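Local coordinates for protein aminotransferase (Bacillus subtilis, PDB 6L1L) that is a pyridoxal-phosphate-dependent aminotransferase taking part in the biosynthesis of the dipeptide antibiotic bacilysin, at residues A32-L37 against H347-V352; V326-P331 against R364-S369; N332-S337 against L387-G392; D342-H347 against T382-L387. All blocks are in the same frame, centred on the assembly; numbering follows the deposited sequence.

Interaction 1. Residues A32-L37 against H347-V352; sequences AHIINL and HAHVVV
Ile35 grips the neighbouring strand with both of its backbone polar atoms: its N donates to His349 O at 3.1 Å, and its O receives Val351 N at 2.9 Å. Two residues on, Leu37 N reaches Val351 O at 3.0 Å, a more bent bond with 133° at the hydrogen. Together the three make the ladder of a short parallel beta pair, with Ile35 beside Val350 and Asn36 beside Val351. Two CA-H...O contacts, Ile34 CA to His349 O and Val350 CA to Ile35 O, run alongside it.

The side chains divide between the two faces. On the face of Asn36 and Val351, those two lie side by side, pointing the same way. Asn36 CG stands anti to its own N (chi1 -168°), which brings OD1 alongside the valine, 3.5 Å from Val351 CB; that oxygen also accepts the N-H of Gly38, which fixes the rotation of the amide. Ile34 CG2 meets Val351 CG2 at 3.7 Å. Before the ladder starts, CB of His349 tucks against Ile34 CG1, while its ring comes obliquely up to Ala32 CB, 3.8 Å from ND1. ND1 also has a weak hydrogen bond with Glu26.

Farther out, Arg383 ties both segments from the side, bonding His33 ND1 and, weakly, His349 O. Ile35 and Val350, on the other face, are covered by helix 374-385. Strand 35-36 is the outermost strand, within this chain, of the small four-stranded sheet, and 350-354 links it to strand 365-369, with helix 337-347 packed against Val351 through Leu345.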
loop_
_atom_site.group_PDB
_atom_site.type_symbol
_atom_site.label_atom_id
_atom_site.label_comp_id
_atom_site.label_asym_id
_atom_site.label_seq_id
_atom_site.Cartn_x
_atom_site.Cartn_y
_atom_site.Cartn_z
ATOM N N ALA B 32 11.265 -11.298 29.857
ATOM C CA ALA B 32 10.962 -12.601 29.246
ATOM C C ALA B 32 11.784 -12.796 27.982
ATOM O O ALA B 32 11.891 -11.869 27.166
ATOM C CB ALA B 32 9.468 -12.728 28.915
ATOM N N HIS B 33 12.364 -13.986 27.825
ATOM C CA HIS B 33 12.995 -14.386 26.599
ATOM C C HIS B 33 12.073 -15.390 25.908
ATOM O O HIS B 33 11.868 -16.473 26.420
ATOM C CB HIS B 33 14.346 -15.057 26.814
ATOM C CG HIS B 33 14.953 -15.582 25.549
ATOM N ND1 HIS B 33 14.836 -16.893 25.173
ATOM C CD2 HIS B 33 15.638 -14.976 24.555
ATOM C CE1 HIS B 33 15.409 -17.089 24.003
ATOM N NE2 HIS B 33 15.903 -15.932 23.602
ATOM N N ILE B 34 11.603 -15.040 24.729
ATOM C CA ILE B 34 10.574 -15.803 24.048
ATOM C C ILE B 34 11.071 -16.403 22.770
ATOM O O ILE B 34 11.769 -15.735 21.966
ATOM C CB ILE B 34 9.303 -14.947 23.873
ATOM C CG1 ILE B 34 8.618 -14.801 25.230
ATOM C CG2 ILE B 34 8.335 -15.617 22.892
ATOM C CD1 ILE B 34 8.152 -13.400 25.524
ATOM N N ILE B 35 10.757 -17.674 22.568
ATOM C CA ILE B 35 10.952 -18.317 21.247
ATOM C C ILE B 35 9.666 -18.182 20.430
ATOM O O ILE B 35 8.627 -18.761 20.781
ATOM C CB ILE B 35 11.435 -19.728 21.405
ATOM C CG1 ILE B 35 12.833 -19.720 22.008
ATOM C CG2 ILE B 35 11.509 -20.458 20.070
ATOM C CD1 ILE B 35 13.240 -21.042 22.577
ATOM N N ASN B 36 9.722 -17.387 19.355
ATOM C CA ASN B 36 8.500 -17.015 18.630
ATOM C C ASN B 36 8.351 -17.901 17.389
ATOM O O ASN B 36 8.974 -17.633 16.352
ATOM C CB ASN B 36 8.567 -15.555 18.227
ATOM C CG ASN B 36 7.243 -15.018 17.732
ATOM O OD1 ASN B 36 6.415 -15.756 17.225
ATOM N ND2 ASN B 36 7.036 -13.722 17.880
ATOM N N LEU B 37 7.516 -18.927 17.458
ATOM C CA LEU B 37 7.221 -19.764 16.237
ATOM C C LEU B 37 5.799 -19.490 15.746
ATOM O O LEU B 37 5.173 -20.342 15.151
ATOM C CB LEU B 37 7.437 -21.198 16.552
ATOM C CG LEU B 37 8.815 -21.594 17.046
ATOM C CD1 LEU B 37 8.837 -23.117 17.125
ATOM C CD2 LEU B 37 9.968 -21.058 16.188
ATOM N N HIS B 347 3.465 -19.693 30.244
ATOM C CA HIS B 347 4.083 -20.711 31.121
ATOM C C HIS B 347 5.350 -21.314 30.554
ATOM O O HIS B 347 6.338 -21.422 31.254
ATOM C CB HIS B 347 3.069 -21.791 31.521
ATOM C CG HIS B 347 1.949 -21.279 32.382
ATOM N ND1 HIS B 347 1.089 -20.282 31.975
ATOM C CD2 HIS B 347 1.548 -21.627 33.628
ATOM C CE1 HIS B 347 0.202 -20.039 32.924
ATOM N NE2 HIS B 347 0.459 -20.844 33.937
ATOM N N ALA B 348 5.350 -21.691 29.282
ATOM C CA ALA B 348 6.595 -21.915 28.561
ATOM C C ALA B 348 6.791 -20.526 28.061
ATOM O O ALA B 348 5.954 -19.682 28.303
ATOM C CB ALA B 348 6.434 -22.952 27.442
ATOM N N HIS B 349 7.859 -20.152 27.449
ATOM C CA HIS B 349 7.739 -18.747 26.913
ATOM C C HIS B 349 8.005 -18.925 25.431
ATOM O O HIS B 349 9.106 -18.720 24.922
ATOM C CB HIS B 349 8.657 -17.704 27.528
ATOM C CG HIS B 349 8.224 -17.150 28.853
ATOM N ND1 HIS B 349 7.537 -15.946 28.970
ATOM C CD2 HIS B 349 8.542 -17.514 30.108
ATOM C CE1 HIS B 349 7.397 -15.634 30.244
ATOM N NE2 HIS B 349 8.003 -16.564 30.956
ATOM N N VAL B 350 6.959 -19.427 24.796
ATOM C CA VAL B 350 7.006 -19.846 23.395
ATOM C C VAL B 350 5.713 -19.397 22.737
ATOM O O VAL B 350 4.660 -19.438 23.371
ATOM C CB VAL B 350 7.212 -21.373 23.227
ATOM C CG1 VAL B 350 8.535 -21.858 23.774
ATOM C CG2 VAL B 350 6.067 -22.190 23.766
ATOM N N VAL B 351 5.808 -18.946 21.473
ATOM C CA VAL B 351 4.648 -18.543 20.695
ATOM C C VAL B 351 4.305 -19.624 19.623
ATOM O O VAL B 351 5.145 -20.045 18.852
ATOM C CB VAL B 351 4.863 -17.210 19.962
ATOM C CG1 VAL B 351 3.628 -16.856 19.112
ATOM C CG2 VAL B 351 5.181 -16.076 20.941
ATOM N N VAL B 352 3.041 -19.992 19.590
ATOM C CA VAL B 352 2.444 -20.726 18.490
ATOM C C VAL B 352 1.181 -20.008 18.129
ATOM O O VAL B 352 0.642 -19.252 18.921
ATOM C CB VAL B 352 2.145 -22.215 18.866
ATOM C CG1 VAL B 352 3.396 -22.925 19.273
ATOM C CG2 VAL B 352 1.100 -22.342 19.948
#

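Interaction 2. Residues V326-P331 against R364-S369; sequences VWAEIP and RHVRIS
The indole of Trp327 and the imidazole of His365 lie almost flat on one another, an offset stack with the five-membered ring's centroid 4.1 Å from that of His365 and the planes only 6° apart. With CG swung away from the backbone N (chi1 -176°), the indole leans across the neighbouring strand. The CB of His365 then sits as a bump over the six-membered ring, 3.5 Å from its centroid, in a CH-pi contact. At the indole's edge, in its plane, Arg367 CB touches CE3 at 3.9 Å. Glu329 covers the opposite face of the imidazole, CG 3.4 Å from His365 NE2. No partner for the buried His365 ND1 is found in the model.

The two segments form an antiparallel beta pair within the four-stranded sheet of the small domain of this fold-type I aminotransferase. Val326 and Ile368, then Ala328 and Val366, are its hydrogen-bonded pairs, each joined by two bonds. On their face the small Ala328 CB is a low point, loosely flanked by Val366 CG2 and Ile368 CD1. Beyond the ladder, Ile330 N reaches Arg364 O, and Ile330 CD1 presses tightly on Val366 CG1 at 3.5 Å, the two side chains crossing at about a right angle. Arg364 bends back at chi2 and chi3 and gives NH2 to Phe334 O, while Arg367 reaches away to Asn178, a residue of the pyridoxal phosphate site.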
loop_
_atom_site.group_PDB
_atom_site.type_symbol
_atom_site.label_atom_id
_atom_site.label_comp_id
_atom_site.label_asym_id
_atom_site.label_seq_id
_atom_site.Cartn_x
_atom_site.Cartn_y
_atom_site.Cartn_z
ATOM N N VAL B 326 3.952 -26.515 10.678
ATOM C CA VAL B 326 3.424 -27.764 11.268
ATOM C C VAL B 326 2.054 -27.489 11.857
ATOM O O VAL B 326 1.881 -26.535 12.604
ATOM C CB VAL B 326 4.374 -28.330 12.323
ATOM C CG1 VAL B 326 3.774 -29.571 12.956
ATOM C CG2 VAL B 326 5.727 -28.654 11.727
ATOM N N TRP B 327 1.063 -28.307 11.503
ATOM C CA TRP B 327 -0.319 -28.130 11.947
ATOM C C TRP B 327 -0.627 -29.235 12.990
ATOM O O TRP B 327 -0.764 -30.409 12.637
ATOM C CB TRP B 327 -1.230 -28.257 10.735
ATOM C CG TRP B 327 -2.685 -28.032 10.885
ATOM C CD1 TRP B 327 -3.664 -28.900 10.499
ATOM C CD2 TRP B 327 -3.359 -26.855 11.316
ATOM N NE1 TRP B 327 -4.892 -28.358 10.694
ATOM C CE2 TRP B 327 -4.752 -27.104 11.198
ATOM C CE3 TRP B 327 -2.942 -25.625 11.829
ATOM C CZ2 TRP B 327 -5.716 -26.171 11.558
ATOM C CZ3 TRP B 327 -3.898 -24.709 12.210
ATOM C CH2 TRP B 327 -5.285 -24.979 12.071
ATOM N N ALA B 328 -0.728 -28.868 14.258
ATOM C CA ALA B 328 -0.723 -29.872 15.327
ATOM C C ALA B 328 -1.957 -29.815 16.221
ATOM O O ALA B 328 -2.457 -28.735 16.593
ATOM C CB ALA B 328 0.530 -29.722 16.174
ATOM N N GLU B 329 -2.420 -30.994 16.606
ATOM C CA GLU B 329 -3.558 -31.099 17.503
ATOM C C GLU B 329 -3.198 -30.690 18.950
ATOM O O GLU B 329 -2.184 -31.072 19.478
ATOM C CB GLU B 329 -4.156 -32.531 17.485
ATOM C CG GLU B 329 -5.178 -32.781 16.379
ATOM C CD GLU B 329 -6.087 -33.987 16.656
ATOM O OE1 GLU B 329 -5.772 -35.075 16.129
ATOM O OE2 GLU B 329 -7.097 -33.841 17.410
ATOM N N ILE B 330 -4.099 -29.978 19.566
ATOM C CA ILE B 330 -3.981 -29.472 20.937
ATOM C C ILE B 330 -4.500 -30.510 21.947
ATOM O O ILE B 330 -5.425 -31.255 21.616
ATOM C CB ILE B 330 -4.818 -28.194 21.021
ATOM C CG1 ILE B 330 -4.138 -27.139 20.165
ATOM C CG2 ILE B 330 -5.001 -27.675 22.449
ATOM C CD1 ILE B 330 -4.835 -25.825 20.290
ATOM N N PRO B 331 -3.943 -30.548 23.181
ATOM C CA PRO B 331 -4.414 -31.590 24.132
ATOM C C PRO B 331 -5.902 -31.474 24.447
ATOM O O PRO B 331 -6.473 -30.376 24.415
ATOM C CB PRO B 331 -3.558 -31.352 25.386
ATOM C CG PRO B 331 -2.306 -30.684 24.889
ATOM C CD PRO B 331 -2.746 -29.850 23.694
ATOM N N ARG B 364 -8.951 -26.391 18.164
ATOM C CA ARG B 364 -8.236 -27.663 18.508
ATOM C C ARG B 364 -6.937 -27.979 17.738
ATOM O O ARG B 364 -6.374 -29.044 17.923
ATOM C CB ARG B 364 -9.169 -28.890 18.420
ATOM C CG ARG B 364 -10.530 -28.706 19.082
ATOM C CD ARG B 364 -10.918 -29.974 19.821
ATOM N NE ARG B 364 -9.958 -30.281 20.893
ATOM C CZ ARG B 364 -9.902 -29.646 22.067
ATOM N NH1 ARG B 364 -10.733 -28.643 22.360
ATOM N NH2 ARG B 364 -9.002 -30.013 22.961
ATOM N N HIS B 365 -6.474 -27.059 16.883
ATOM C CA HIS B 365 -5.165 -27.132 16.270
ATOM C C HIS B 365 -4.326 -25.872 16.548
ATOM O O HIS B 365 -4.852 -24.806 16.790
ATOM C CB HIS B 365 -5.280 -27.285 14.760
ATOM C CG HIS B 365 -5.481 -28.694 14.311
ATOM N ND1 HIS B 365 -6.731 -29.269 14.211
ATOM C CD2 HIS B 365 -4.594 -29.646 13.951
ATOM C CE1 HIS B 365 -6.605 -30.510 13.785
ATOM N NE2 HIS B 365 -5.317 -30.762 13.611
ATOM N N VAL B 366 -3.020 -26.028 16.554
ATOM C CA VAL B 366 -2.142 -24.845 16.411
ATOM C C VAL B 366 -1.237 -24.994 15.219
ATOM O O VAL B 366 -0.917 -26.095 14.798
ATOM C CB VAL B 366 -1.264 -24.589 17.673
ATOM C CG1 VAL B 366 -2.098 -24.233 18.827
ATOM C CG2 VAL B 366 -0.364 -25.784 17.993
ATOM N N ARG B 367 -0.796 -23.859 14.682
ATOM C CA ARG B 367 0.175 -23.813 13.616
ATOM C C ARG B 367 1.536 -23.377 14.226
ATOM O O ARG B 367 1.613 -22.386 15.009
ATOM C CB ARG B 367 -0.319 -22.836 12.507
ATOM C CG ARG B 367 0.487 -22.866 11.226
ATOM C CD ARG B 367 0.343 -21.573 10.432
ATOM N NE ARG B 367 0.919 -20.408 11.073
ATOM C CZ ARG B 367 0.975 -19.201 10.519
ATOM N NH1 ARG B 367 0.439 -18.983 9.330
ATOM N NH2 ARG B 367 1.539 -18.188 11.159
ATOM N N ILE B 368 2.572 -24.114 13.918
ATOM C CA ILE B 368 3.931 -23.841 14.406
ATOM C C ILE B 368 4.862 -23.639 13.219
ATOM O O ILE B 368 4.976 -24.541 12.366
ATOM C CB ILE B 368 4.458 -24.993 15.292
ATOM C CG1 ILE B 368 3.381 -25.456 16.248
ATOM C CG2 ILE B 368 5.733 -24.587 16.042
ATOM C CD1 ILE B 368 3.715 -26.712 17.010
ATOM N N SER B 369 5.551 -22.470 13.147
ATOM C CA SER B 369 6.449 -22.190 12.018
ATOM C C SER B 369 7.902 -22.585 12.329
ATOM O O SER B 369 8.433 -22.307 13.401
ATOM C CB SER B 369 6.410 -20.708 11.631
ATOM O OG SER B 369 5.092 -20.228 11.662
#

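Interaction 3. Residues N332-S337 against L387-G392; sequences NTFETS and LNLPFG
Thr333 and Pro390 reach toward each other tip to tip, the methyl CG2 of the threonine standing 3.6 Å from CG of the proline ring. The threonine's first torsion (chi1 69°) sets CG2 anti to the carbonyl carbon and so turns the methyl, instead of the hydroxyl, to the proline. Beside this pair, Phe334 and Leu389 cross at about a right angle. Leu389 comes to the rim of the phenyl ring, not over it: its CG lies near the ring plane, 4.0 Å from Phe334 CE2, with CD2 of the same leucine just behind at 4.1 Å.

No hydrogen bond joins the two loops, and the contact is small and largely at the surface. Pro390, whose ring faces Thr333, is the centre of an inverse gamma turn; the accompanying bond from Phe391 N to Leu389 O is weak.

Phe334 is held on other sides as well, meeting Phe340 and Tyr343 edge-to-face. Thr336, three residues after Thr333, is the N-cap of helix 337-347, its OG1 bonded to Gln339 N. The contact therefore brings the connection from strand 325-329 into that helix against the tail that leaves helix 374-385, with Leu389 also packed on Tyr343.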
loop_
_atom_site.group_PDB
_atom_site.type_symbol
_atom_site.label_atom_id
_atom_site.label_comp_id
_atom_site.label_asym_id
_atom_site.label_seq_id
_atom_site.Cartn_x
_atom_site.Cartn_y
_atom_site.Cartn_z
ATOM N N ASN B 332 -6.514 -32.619 24.733
ATOM C CA ASN B 332 -7.962 -32.694 25.010
ATOM C C ASN B 332 -8.382 -32.025 26.324
ATOM O O ASN B 332 -9.544 -31.596 26.473
ATOM C CB ASN B 332 -8.413 -34.140 25.012
ATOM C CG ASN B 332 -7.692 -34.956 26.057
ATOM O OD1 ASN B 332 -6.464 -34.842 26.199
ATOM N ND2 ASN B 332 -8.429 -35.770 26.800
ATOM N N THR B 333 -7.426 -31.903 27.251
ATOM C CA THR B 333 -7.615 -31.150 28.493
ATOM C C THR B 333 -7.894 -29.682 28.227
ATOM O O THR B 333 -8.485 -29.003 29.056
ATOM C CB THR B 333 -6.381 -31.264 29.435
ATOM O OG1 THR B 333 -5.263 -30.576 28.872
ATOM C CG2 THR B 333 -5.975 -32.736 29.678
ATOM N N PHE B 334 -7.441 -29.195 27.074
ATOM C CA PHE B 334 -7.647 -27.824 26.652
ATOM C C PHE B 334 -8.921 -27.634 25.853
ATOM O O PHE B 334 -9.221 -28.392 24.958
ATOM C CB PHE B 334 -6.452 -27.361 25.827
ATOM C CG PHE B 334 -5.234 -27.096 26.654
ATOM C CD1 PHE B 334 -5.083 -25.875 27.302
ATOM C CD2 PHE B 334 -4.262 -28.041 26.789
ATOM C CE1 PHE B 334 -3.965 -25.615 28.076
ATOM C CE2 PHE B 334 -3.146 -27.786 27.550
ATOM C CZ PHE B 334 -3.006 -26.573 28.198
ATOM N N GLU B 335 -9.626 -26.572 26.186
ATOM C CA GLU B 335 -10.937 -26.234 25.651
ATOM C C GLU B 335 -10.903 -25.599 24.246
ATOM O O GLU B 335 -11.805 -25.849 23.430
ATOM C CB GLU B 335 -11.666 -25.303 26.644
ATOM C CG GLU B 335 -11.021 -23.930 26.909
ATOM C CD GLU B 335 -9.673 -23.950 27.676
ATOM O OE1 GLU B 335 -9.005 -25.004 27.778
ATOM O OE2 GLU B 335 -9.237 -22.902 28.187
ATOM N N THR B 336 -9.886 -24.763 23.996
ATOM C CA THR B 336 -9.749 -24.023 22.737
ATOM C C THR B 336 -8.295 -23.872 22.328
ATOM O O THR B 336 -7.375 -24.103 23.111
ATOM C CB THR B 336 -10.341 -22.601 22.834
ATOM O OG1 THR B 336 -9.535 -21.806 23.713
ATOM C CG2 THR B 336 -11.776 -22.615 23.318
ATOM N N SER B 337 -8.106 -23.439 21.092
ATOM C CA SER B 337 -6.780 -23.169 20.558
ATOM C C SER B 337 -6.112 -21.956 21.233
ATOM O O SER B 337 -4.908 -21.980 21.516
ATOM C CB SER B 337 -6.862 -22.978 19.026
ATOM O OG SER B 337 -7.555 -21.768 18.635
ATOM N N LEU B 387 6.300 -28.419 31.309
ATOM C CA LEU B 387 4.896 -28.249 31.679
ATOM C C LEU B 387 4.161 -29.596 31.856
ATOM O O LEU B 387 3.065 -29.623 32.409
ATOM C CB LEU B 387 4.184 -27.453 30.594
ATOM C CG LEU B 387 4.727 -26.064 30.215
ATOM C CD1 LEU B 387 4.117 -25.628 28.902
ATOM C CD2 LEU B 387 4.415 -25.012 31.255
ATOM N N ASN B 388 4.785 -30.691 31.396
ATOM C CA ASN B 388 4.172 -32.019 31.283
ATOM C C ASN B 388 2.669 -31.988 30.983
ATOM O O ASN B 388 1.823 -32.025 31.891
ATOM C CB ASN B 388 4.437 -32.883 32.516
ATOM C CG ASN B 388 4.067 -34.347 32.277
ATOM O OD1 ASN B 388 2.900 -34.734 32.372
ATOM N ND2 ASN B 388 5.055 -35.162 31.938
ATOM N N LEU B 389 2.360 -31.900 29.700
ATOM C CA LEU B 389 0.986 -31.913 29.238
ATOM C C LEU B 389 0.753 -33.256 28.544
ATOM O O LEU B 389 1.713 -33.919 28.136
ATOM C CB LEU B 389 0.720 -30.700 28.310
ATOM C CG LEU B 389 0.284 -29.335 28.889
ATOM C CD1 LEU B 389 0.579 -29.167 30.370
ATOM C CD2 LEU B 389 0.918 -28.186 28.111
ATOM N N PRO B 390 -0.514 -33.688 28.458
ATOM C CA PRO B 390 -0.804 -34.997 27.875
ATOM C C PRO B 390 -0.990 -34.925 26.370
ATOM O O PRO B 390 -2.122 -34.852 25.875
ATOM C CB PRO B 390 -2.119 -35.393 28.553
ATOM C CG PRO B 390 -2.812 -34.089 28.795
ATOM C CD PRO B 390 -1.723 -33.066 29.031
ATOM N N PHE B 391 0.109 -34.986 25.637
ATOM C CA PHE B 391 0.028 -34.907 24.174
ATOM C C PHE B 391 -0.297 -36.287 23.563
ATOM O O PHE B 391 0.002 -36.541 22.393
ATOM C CB PHE B 391 1.323 -34.311 23.589
ATOM C CG PHE B 391 1.550 -32.872 23.950
ATOM C CD1 PHE B 391 0.887 -31.838 23.254
ATOM C CD2 PHE B 391 2.432 -32.516 24.977
ATOM C CE1 PHE B 391 1.094 -30.489 23.586
ATOM C CE2 PHE B 391 2.638 -31.169 25.302
ATOM C CZ PHE B 391 1.958 -30.154 24.607
ATOM N N GLY B 392 -0.898 -37.182 24.357
ATOM C CA GLY B 392 -1.363 -38.485 23.888
ATOM C C GLY B 392 -2.863 -38.448 23.691
ATOM O O GLY B 392 -3.551 -37.633 24.315
#

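Interaction 4. Residues D342-H347 against T382-L387; sequences DYLLEH and TRIQKL
Leu387 pushes both of its methyls into the side of helix 337-347: CD1 meets Leu344 CD1 at 3.7 Å, and CD2 lies 3.5 Å from His347 CB. The torsions aim this fork: CG stands anti to the carbonyl carbon (chi1 -57°), beside the backbone N, and chi2 of 165° turns CD1 to Leu344 and CD2 to His347. CD1 also approaches the ring of Tyr343 obliquely, 4.4 Å from CE2.

Leu344 is less relaxed. Its chi1 of -103° lies off the usual staggered positions, yet it aims the two methyls at different neighbours: CD1 at Leu387, and CD2 at Ile384 CD1, 3.9 Å away, where the two side chains cross at about a right angle.

The contact joins two helices of the small domain, 337-347 and 374-385, near their C-terminal ends, with Leu387 belonging to the loop just past the second. No hydrogen bond crosses between them. Within the first helix, the rings of Tyr343 and His347, one turn apart, are stacked, with Tyr343 CE1 3.9 Å above the centre of the imidazole. His347 ND1 gives a weak bond back to Tyr343 O, which already takes the N-H of His347 in the helix. Toward the sheet, Leu344 also packs on Val350, and Ile384 packs on Leu313 of helix 289-313 and on Phe391.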
loop_
_atom_site.group_PDB
_atom_site.type_symbol
_atom_site.label_atom_id
_atom_site.label_comp_id
_atom_site.label_asym_id
_atom_site.label_seq_id
_atom_site.Cartn_x
_atom_site.Cartn_y
_atom_site.Cartn_z
ATOM N N ASP B 342 -2.201 -19.237 24.632
ATOM C CA ASP B 342 -1.989 -18.275 25.716
ATOM C C ASP B 342 -1.205 -18.867 26.873
ATOM O O ASP B 342 -0.445 -18.146 27.545
ATOM C CB ASP B 342 -3.316 -17.740 26.252
ATOM C CG ASP B 342 -4.064 -16.910 25.247
ATOM O OD1 ASP B 342 -3.436 -16.363 24.314
ATOM O OD2 ASP B 342 -5.305 -16.820 25.375
ATOM N N TYR B 343 -1.408 -20.168 27.098
ATOM C CA TYR B 343 -0.815 -20.915 28.206
ATOM C C TYR B 343 0.671 -21.184 27.922
ATOM O O TYR B 343 1.540 -21.049 28.792
ATOM C CB TYR B 343 -1.584 -22.230 28.378
ATOM C CG TYR B 343 -1.180 -23.143 29.529
ATOM C CD1 TYR B 343 -1.667 -22.935 30.825
ATOM C CD2 TYR B 343 -0.338 -24.223 29.314
ATOM C CE1 TYR B 343 -1.303 -23.777 31.871
ATOM C CE2 TYR B 343 0.036 -25.071 30.354
ATOM C CZ TYR B 343 -0.442 -24.839 31.630
ATOM O OH TYR B 343 -0.085 -25.687 32.652
ATOM N N LEU B 344 0.952 -21.609 26.700
ATOM C CA LEU B 344 2.324 -21.817 26.253
ATOM C C LEU B 344 3.110 -20.528 26.253
ATOM O O LEU B 344 4.285 -20.527 26.564
ATOM C CB LEU B 344 2.351 -22.471 24.863
ATOM C CG LEU B 344 2.670 -23.973 24.907
ATOM C CD1 LEU B 344 1.928 -24.723 25.995
ATOM C CD2 LEU B 344 2.411 -24.643 23.562
ATOM N N LEU B 345 2.487 -19.423 25.893
ATOM C CA LEU B 345 3.168 -18.131 26.016
ATOM C C LEU B 345 3.477 -17.779 27.472
ATOM O O LEU B 345 4.627 -17.503 27.844
ATOM C CB LEU B 345 2.346 -17.025 25.401
ATOM C CG LEU B 345 3.017 -15.652 25.379
ATOM C CD1 LEU B 345 4.471 -15.716 24.842
ATOM C CD2 LEU B 345 2.172 -14.717 24.572
ATOM N N GLU B 346 2.443 -17.801 28.296
ATOM C CA GLU B 346 2.604 -17.431 29.698
ATOM C C GLU B 346 3.531 -18.385 30.495
ATOM O O GLU B 346 4.319 -17.916 31.295
ATOM C CB GLU B 346 1.227 -17.238 30.346
ATOM C CG GLU B 346 1.237 -16.755 31.798
ATOM C CD GLU B 346 1.731 -15.307 31.951
ATOM O OE1 GLU B 346 1.264 -14.407 31.235
ATOM O OE2 GLU B 346 2.610 -15.058 32.797
ATOM N N HIS B 347 3.465 -19.693 30.244
ATOM C CA HIS B 347 4.083 -20.711 31.121
ATOM C C HIS B 347 5.350 -21.314 30.554
ATOM O O HIS B 347 6.338 -21.422 31.254
ATOM C CB HIS B 347 3.069 -21.791 31.521
ATOM C CG HIS B 347 1.949 -21.279 32.382
ATOM N ND1 HIS B 347 1.089 -20.282 31.975
ATOM C CD2 HIS B 347 1.548 -21.627 33.628
ATOM C CE1 HIS B 347 0.202 -20.039 32.924
ATOM N NE2 HIS B 347 0.459 -20.844 33.937
ATOM N N THR B 382 12.059 -28.553 24.816
ATOM C CA THR B 382 12.507 -28.529 26.216
ATOM C C THR B 382 11.618 -27.682 27.144
ATOM O O THR B 382 11.222 -28.146 28.205
ATOM C CB THR B 382 13.971 -28.071 26.301
ATOM O OG1 THR B 382 14.763 -28.896 25.446
ATOM C CG2 THR B 382 14.499 -28.176 27.706
ATOM N N ARG B 383 11.245 -26.471 26.731
ATOM C CA ARG B 383 10.439 -25.610 27.543
ATOM C C ARG B 383 9.004 -26.133 27.782
ATOM O O ARG B 383 8.422 -25.974 28.862
ATOM C CB ARG B 383 10.340 -24.188 26.940
ATOM C CG ARG B 383 11.658 -23.459 26.850
ATOM C CD ARG B 383 11.463 -22.116 26.234
ATOM N NE ARG B 383 12.688 -21.340 26.253
ATOM C CZ ARG B 383 12.759 -20.030 26.012
ATOM N NH1 ARG B 383 11.651 -19.315 25.743
ATOM N NH2 ARG B 383 13.939 -19.451 26.030
ATOM N N ILE B 384 8.425 -26.677 26.727
ATOM C CA ILE B 384 7.103 -27.251 26.786
ATOM C C ILE B 384 7.102 -28.532 27.663
ATOM O O ILE B 384 6.179 -28.769 28.433
ATOM C CB ILE B 384 6.623 -27.563 25.340
ATOM C CG1 ILE B 384 6.414 -26.241 24.600
ATOM C CG2 ILE B 384 5.344 -28.353 25.371
ATOM C CD1 ILE B 384 5.880 -26.391 23.199
ATOM N N GLN B 385 8.116 -29.360 27.513
ATOM C CA GLN B 385 8.250 -30.572 28.338
ATOM C C GLN B 385 8.164 -30.265 29.837
ATOM O O GLN B 385 7.544 -31.003 30.594
ATOM C CB GLN B 385 9.571 -31.255 28.023
ATOM C CG GLN B 385 10.017 -32.298 29.039
ATOM C CD GLN B 385 10.355 -33.590 28.365
ATOM O OE1 GLN B 385 11.525 -33.969 28.227
ATOM N NE2 GLN B 385 9.319 -34.255 27.885
ATOM N N LYS B 386 8.730 -29.134 30.238
ATOM C CA LYS B 386 8.729 -28.701 31.655
ATOM C C LYS B 386 7.300 -28.458 32.198
ATOM O O LYS B 386 7.116 -28.296 33.403
ATOM C CB LYS B 386 9.662 -27.484 31.851
ATOM C CG LYS B 386 8.972 -26.136 32.132
ATOM C CD LYS B 386 9.967 -24.981 32.284
ATOM C CE LYS B 386 10.403 -24.425 30.925
ATOM N NZ LYS B 386 11.283 -23.221 30.959
ATOM N N LEU B 387 6.300 -28.419 31.309
ATOM C CA LEU B 387 4.896 -28.249 31.679
ATOM C C LEU B 387 4.161 -29.596 31.856
ATOM O O LEU B 387 3.065 -29.623 32.409
ATOM C CB LEU B 387 4.184 -27.453 30.594
ATOM C CG LEU B 387 4.727 -26.064 30.215
ATOM C CD1 LEU B 387 4.117 -25.628 28.902
ATOM C CD2 LEU B 387 4.415 -25.012 31.255
#

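Overall arrangement
Interactions 1 and 2 are buried and lie in one sheet: the first is a parallel pair, the second an antiparallel one. Their strands 350-354 and 365-369 are neighbours, packing Val352 on Val366, and just past the end of strand 35-36 Leu37 O meets Ser369 N in a probable hydrogen bond. Both rest on backbone ladders. Interactions 3 and 4 have no hydrogen bond across them and work through side-chain carbons; 4 is partly buried between helices, whereas 3 is a surface meeting of loops. These two share Leu387. Interaction 4 also shares His347 with interaction 1, and only interaction 2 comes close to the cofactor, through Arg367.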